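Local coordinates for protein beta-ketoacyl synthase (Burkholderia phymatum, PDB 4EWG) that probably catalyses the condensing step of fatty acid synthesis, as a 3-oxoacyl-[acyl-carrier-protein] synthase of the thiolase-like superfamily, at residues 274-279 with 313-318; 283-288 with 395-400. One frame throughout, in Å; residues are numbered along the deposited sequence.

Contact 1: 274-279 with 313-318; sequences TQPTAS and DVAESQ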
loop_
_atom_site.group_PDB
_atom_site.type_symbol
_atom_site.label_atom_id
_atom_site.label_comp_id
_atom_site.label_asym_id
_atom_site.label_seq_id
_atom_site.Cartn_x
_atom_site.Cartn_y
_atom_site.Cartn_z
ATOM N N THR A 274 -17.799 -0.363 -6.540
ATOM C CA THR A 274 -18.056 -1.810 -6.434
ATOM C C THR A 274 -18.525 -2.458 -7.754
ATOM O O THR A 274 -18.149 -3.577 -8.063
ATOM C CB THR A 274 -19.065 -2.132 -5.289
ATOM O OG1 THR A 274 -20.324 -1.499 -5.543
ATOM C CG2 THR A 274 -18.517 -1.659 -3.942
ATOM N N GLN A 275 -19.366 -1.762 -8.506
ATOM C CA GLN A 275 -19.796 -2.259 -9.815
ATOM C C GLN A 275 -18.645 -2.174 -10.849
ATOM O O GLN A 275 -18.147 -1.100 -11.120
ATOM C CB GLN A 275 -21.020 -1.479 -10.337
ATOM C CG GLN A 275 -22.250 -1.408 -9.400
ATOM C CD GLN A 275 -23.461 -0.747 -10.067
ATOM O OE1 GLN A 275 -23.423 -0.432 -11.244
ATOM N NE2 GLN A 275 -24.546 -0.528 -9.297
ATOM N N PRO A 276 -18.239 -3.306 -11.436
ATOM C CA PRO A 276 -17.141 -3.306 -12.411
ATOM C C PRO A 276 -17.542 -2.853 -13.820
ATOM O O PRO A 276 -18.649 -3.128 -14.253
ATOM C CB PRO A 276 -16.696 -4.766 -12.416
ATOM C CG PRO A 276 -17.894 -5.528 -12.050
ATOM C CD PRO A 276 -18.731 -4.664 -11.162
ATOM N N THR A 277 -16.624 -2.209 -14.536
ATOM C CA THR A 277 -16.832 -1.803 -15.928
ATOM C C THR A 277 -15.989 -2.663 -16.911
ATOM O O THR A 277 -14.743 -2.588 -16.941
ATOM C CB THR A 277 -16.433 -0.325 -16.147
ATOM O OG1 THR A 277 -17.132 0.506 -15.216
ATOM C CG2 THR A 277 -16.768 0.107 -17.592
ATOM N N ALA A 278 -16.677 -3.440 -17.733
ATOM C CA ALA A 278 -16.035 -4.390 -18.655
ATOM C C ALA A 278 -14.935 -3.815 -19.560
ATOM O O ALA A 278 -13.911 -4.482 -19.785
ATOM C CB ALA A 278 -17.096 -5.099 -19.498
ATOM N N SER A 279 -15.103 -2.603 -20.074
ATOM C CA SER A 279 -14.140 -2.095 -21.064
ATOM C C SER A 279 -12.743 -1.891 -20.465
ATOM O O SER A 279 -11.712 -2.308 -21.067
ATOM C CB SER A 279 -14.628 -0.827 -21.748
ATOM O OG SER A 279 -14.873 0.178 -20.786
ATOM N N ASP A 313 -19.113 -11.577 -12.405
ATOM C CA ASP A 313 -18.933 -12.616 -13.377
ATOM C C ASP A 313 -19.350 -12.174 -14.792
ATOM O O ASP A 313 -18.646 -12.454 -15.766
ATOM C CB ASP A 313 -19.708 -13.859 -12.952
ATOM C CG ASP A 313 -19.081 -14.560 -11.750
ATOM O OD1 ASP A 313 -18.129 -14.006 -11.117
ATOM O OD2 ASP A 313 -19.544 -15.696 -11.438
ATOM N N VAL A 314 -20.457 -11.454 -14.903
ATOM C CA VAL A 314 -20.908 -10.950 -16.225
ATOM C C VAL A 314 -19.841 -10.017 -16.833
ATOM O O VAL A 314 -19.335 -10.272 -17.930
ATOM C CB VAL A 314 -22.264 -10.215 -16.121
ATOM C CG1 VAL A 314 -22.587 -9.456 -17.429
ATOM C CG2 VAL A 314 -23.367 -11.205 -15.761
ATOM N N ALA A 315 -19.470 -8.976 -16.100
ATOM C CA ALA A 315 -18.449 -8.037 -16.556
ATOM C C ALA A 315 -17.156 -8.727 -16.924
ATOM O O ALA A 315 -16.549 -8.382 -17.965
ATOM C CB ALA A 315 -18.156 -7.012 -15.484
ATOM N N GLU A 316 -16.693 -9.655 -16.077
ATOM C CA GLU A 316 -15.433 -10.355 -16.338
ATOM C C GLU A 316 -15.521 -11.169 -17.635
ATOM O O GLU A 316 -14.604 -11.133 -18.459
ATOM C CB GLU A 316 -15.016 -11.278 -15.162
ATOM C CG GLU A 316 -13.729 -12.037 -15.439
ATOM C CD GLU A 316 -13.155 -12.800 -14.238
ATOM O OE1 GLU A 316 -13.843 -12.998 -13.217
ATOM O OE2 GLU A 316 -11.976 -13.193 -14.317
ATOM N N SER A 317 -16.633 -11.892 -17.807
ATOM C CA SER A 317 -16.822 -12.711 -19.005
ATOM C C SER A 317 -16.769 -11.871 -20.258
ATOM O O SER A 317 -16.083 -12.227 -21.211
ATOM C CB SER A 317 -18.130 -13.481 -18.975
ATOM O OG SER A 317 -19.268 -12.642 -18.984
ATOM N N GLN A 318 -17.474 -10.746 -20.249
ATOM C CA GLN A 318 -17.509 -9.855 -21.418
ATOM C C GLN A 318 -16.120 -9.331 -21.686
ATOM O O GLN A 318 -15.686 -9.303 -22.824
ATOM C CB GLN A 318 -18.451 -8.675 -21.196
ATOM C CG GLN A 318 -19.909 -9.038 -20.983
ATOM C CD GLN A 318 -20.727 -7.888 -20.373
ATOM O OE1 GLN A 318 -20.190 -7.033 -19.679
ATOM N NE2 GLN A 318 -22.033 -7.873 -20.629
#
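Pro-276 and Ala-278 lie against Ala-315 and Gln-318 where the loop leading into helix 278-291 passes over helix 310-324, in the C-terminal ketoacyl-synthase half of a thiolase-like fold. The apolar part is small. The pyrrolidine ring of Pro-276 meets the methyl of Ala-315 through its CG, 3.8 Å from Ala-315 CB, with Pro-276 CB slightly farther back. Because Ala-278 and Ala-315 carry nothing beyond a methyl, the chains come close, with the two CA atoms 4.9 Å apart. Met-281, one turn into helix 278-291, touches both Pro-276 and Ala-315 and continues this apolar patch. Just before that helix, the backbone N-H of Thr-277 is hydrogen-bonded to Asp-269 OD2, which anchors the end of the loop.

No hydrogen bond links the segments, and the remaining contacts are van der Waals touches on oxygen, both made by the methyl of Ala-278. One is with the backbone of helix 310-324 at Ala-315. Gln-318 reaches the same methyl from the more exposed border of the contact: its CG stands anti to the carbonyl carbon (chi1 -62°) and the chain beyond runs extended, which brings the amide oxygen to the methyl. Ala-278 CB thus touches two oxygens at equal distance, Ala-315 O and Gln-318 OE1, each 3.7 Å away.

Contact 2: 283-288 with 395-400; sequences RAMQLA and NNFAFG
Asn-395, the first residue of segment 395-400, directs its side chain at helix 278-291 and meets Met-285 there. The two side chains cross at about a right angle, and the amide nitrogen meets the end of the thioether: Asn-395 ND2 is 3.6 Å from Met-285 CE and 3.7 Å from Met-285 SD, while Met-285 CG stands a little farther from the same nitrogen. These are packing contacts; the polar partner of the amide oxygen, OD1, is Ser-405 OG on the adjacent strand 402-409. The backbone of Asn-395 is bonded to Asn-303, which ties it into the sheet.

Asn-396 takes its place in the sheet through backbone bonds with Thr-404. Phe-397 follows; only the end of its ring comes near Met-285. With its CG anti to the carbonyl carbon (chi1 -53°), the ring carries its far corner out to the helix, where Met-285 CE lies 3.8 Å from Phe-397 CZ, at the ring edge and near its plane. Met-285 gets there because its chain is extended beyond CG (chi2 -179°), which places the terminal methyl against both Asn-395 and Phe-397. Ala-319, Thr-320 and Thr-323 of helix 310-324 also touch Met-285, which thus fills the buried angle between two helices and the sheet.

Beyond Phe-397 the chain leaves this helix. The ring of Phe-399 meets Tyr-139 of the second subunit edge-to-face, and Gly-400, with positive phi, bonds through its backbone to Met-273. While Met-285 reaches strand 391-398, the small Ala-284 and Ala-288 pack on neighbouring strand 402-409: a helix layer covering the central mixed sheet, as in the layered alpha/beta thiolase-like fold.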
loop_
_atom_site.group_PDB
_atom_site.type_symbol
_atom_site.label_atom_id
_atom_site.label_comp_id
_atom_site.label_asym_id
_atom_site.label_seq_id
_atom_site.Cartn_x
_atom_site.Cartn_y
_atom_site.Cartn_z
ATOM N N ARG A 283 -9.141 -3.623 -20.948
ATOM C CA ARG A 283 -7.947 -2.777 -21.201
ATOM C C ARG A 283 -6.771 -3.201 -20.322
ATOM O O ARG A 283 -5.612 -3.194 -20.765
ATOM C CB ARG A 283 -8.311 -1.298 -21.003
ATOM C CG ARG A 283 -7.207 -0.281 -21.280
ATOM C CD ARG A 283 -6.762 -0.262 -22.735
ATOM N NE ARG A 283 -5.522 0.504 -22.901
ATOM C CZ ARG A 283 -4.535 0.212 -23.762
ATOM N NH1 ARG A 283 -4.580 -0.874 -24.547
ATOM N NH2 ARG A 283 -3.460 0.996 -23.808
ATOM N N ALA A 284 -7.057 -3.617 -19.090
ATOM C CA ALA A 284 -6.023 -4.148 -18.218
ATOM C C ALA A 284 -5.336 -5.403 -18.838
ATOM O O ALA A 284 -4.100 -5.529 -18.809
ATOM C CB ALA A 284 -6.604 -4.459 -16.848
ATOM N N MET A 285 -6.142 -6.305 -19.400
ATOM C CA MET A 285 -5.626 -7.473 -20.100
ATOM C C MET A 285 -4.733 -7.070 -21.295
ATOM O O MET A 285 -3.625 -7.618 -21.463
ATOM C CB MET A 285 -6.788 -8.359 -20.580
ATOM C CG MET A 285 -7.745 -8.798 -19.476
ATOM S SD MET A 285 -9.066 -9.856 -20.092
ATOM C CE MET A 285 -10.260 -9.773 -18.758
ATOM N N GLN A 286 -5.207 -6.108 -22.097
ATOM C CA GLN A 286 -4.454 -5.526 -23.240
ATOM C C GLN A 286 -3.133 -4.940 -22.798
ATOM O O GLN A 286 -2.116 -5.127 -23.441
ATOM C CB GLN A 286 -5.225 -4.320 -23.867
ATOM C CG GLN A 286 -6.263 -4.538 -24.950
ATOM C CD GLN A 286 -7.167 -3.270 -25.143
ATOM O OE1 GLN A 286 -6.676 -2.175 -25.552
ATOM N NE2 GLN A 286 -8.491 -3.402 -24.811
ATOM N N LEU A 287 -3.170 -4.153 -21.739
ATOM C CA LEU A 287 -1.938 -3.591 -21.162
ATOM C C LEU A 287 -0.919 -4.689 -20.855
ATOM O O LEU A 287 0.290 -4.524 -21.127
ATOM C CB LEU A 287 -2.248 -2.748 -19.907
ATOM C CG LEU A 287 -2.799 -1.336 -20.181
ATOM C CD1 LEU A 287 -3.301 -0.668 -18.911
ATOM C CD2 LEU A 287 -1.741 -0.451 -20.829
ATOM N N ALA A 288 -1.387 -5.827 -20.331
ATOM C CA ALA A 288 -0.466 -6.931 -20.013
ATOM C C ALA A 288 0.098 -7.521 -21.313
ATOM O O ALA A 288 1.307 -7.771 -21.428
ATOM C CB ALA A 288 -1.176 -8.012 -19.218
ATOM N N ASN A 395 -6.046 -13.078 -13.907
ATOM C CA ASN A 395 -6.690 -11.763 -13.749
ATOM C C ASN A 395 -7.353 -11.598 -12.393
ATOM O O ASN A 395 -7.734 -12.573 -11.746
ATOM C CB ASN A 395 -7.754 -11.569 -14.825
ATOM C CG ASN A 395 -7.161 -11.407 -16.202
ATOM O OD1 ASN A 395 -6.082 -10.804 -16.356
ATOM N ND2 ASN A 395 -7.866 -11.939 -17.235
ATOM N N ASN A 396 -7.438 -10.357 -11.947
ATOM C CA ASN A 396 -8.090 -10.014 -10.674
ATOM C C ASN A 396 -8.624 -8.622 -10.772
ATOM O O ASN A 396 -7.997 -7.733 -11.373
ATOM C CB ASN A 396 -7.113 -10.090 -9.487
ATOM C CG ASN A 396 -6.531 -11.469 -9.306
ATOM O OD1 ASN A 396 -7.162 -12.366 -8.663
ATOM N ND2 ASN A 396 -5.339 -11.663 -9.826
ATOM N N PHE A 397 -9.785 -8.435 -10.188
ATOM C CA PHE A 397 -10.509 -7.167 -10.282
ATOM C C PHE A 397 -11.037 -6.877 -8.930
ATOM O O PHE A 397 -11.709 -7.717 -8.372
ATOM C CB PHE A 397 -11.668 -7.286 -11.291
ATOM C CG PHE A 397 -11.238 -7.798 -12.614
ATOM C CD1 PHE A 397 -10.550 -6.977 -13.499
ATOM C CD2 PHE A 397 -11.476 -9.090 -12.978
ATOM C CE1 PHE A 397 -10.126 -7.444 -14.732
ATOM C CE2 PHE A 397 -11.053 -9.566 -14.217
ATOM C CZ PHE A 397 -10.384 -8.747 -15.084
ATOM N N ALA A 398 -10.818 -5.669 -8.441
ATOM C CA ALA A 398 -10.956 -5.384 -7.042
ATOM C C ALA A 398 -11.829 -4.150 -6.749
ATOM O O ALA A 398 -12.203 -3.382 -7.635
ATOM C CB ALA A 398 -9.572 -5.192 -6.456
ATOM N N PHE A 399 -12.134 -3.988 -5.473
ATOM C CA PHE A 399 -12.689 -2.761 -4.933
ATOM C C PHE A 399 -12.074 -1.523 -5.532
ATOM O O PHE A 399 -10.856 -1.476 -5.764
ATOM C CB PHE A 399 -12.392 -2.696 -3.443
ATOM C CG PHE A 399 -13.566 -2.983 -2.590
ATOM C CD1 PHE A 399 -14.472 -2.007 -2.307
ATOM C CD2 PHE A 399 -13.730 -4.240 -2.056
ATOM C CE1 PHE A 399 -15.568 -2.288 -1.518
ATOM C CE2 PHE A 399 -14.813 -4.538 -1.261
ATOM C CZ PHE A 399 -15.740 -3.561 -1.001
ATOM N N GLY A 400 -12.908 -0.517 -5.763
ATOM C CA GLY A 400 -12.453 0.700 -6.394
ATOM C C GLY A 400 -12.192 0.557 -7.896
ATOM O O GLY A 400 -11.648 1.463 -8.518
#

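In the fold
The two contacts lie with their centres about 10 Å apart, on the same side of the chain's centre, and share helix 278-291: contact 1 uses its first turn and the loop before it, contact 2 its middle. Through it, helix 310-324 and strand 391-398 pack against one element. Along the chain the segments alternate, 274-279, 283-288, 313-318 and 395-400. The contacts also touch directly, with Glu-316 OE2 3.7 Å from Phe-397 CE2 and Thr-274 CG2 3.9 Å from Phe-399 CE1. Together they join two helices to the central mixed sheet of the ketosynthase fold, close to the subunit interface, where Phe-399 packs on Tyr-139 of the second subunit.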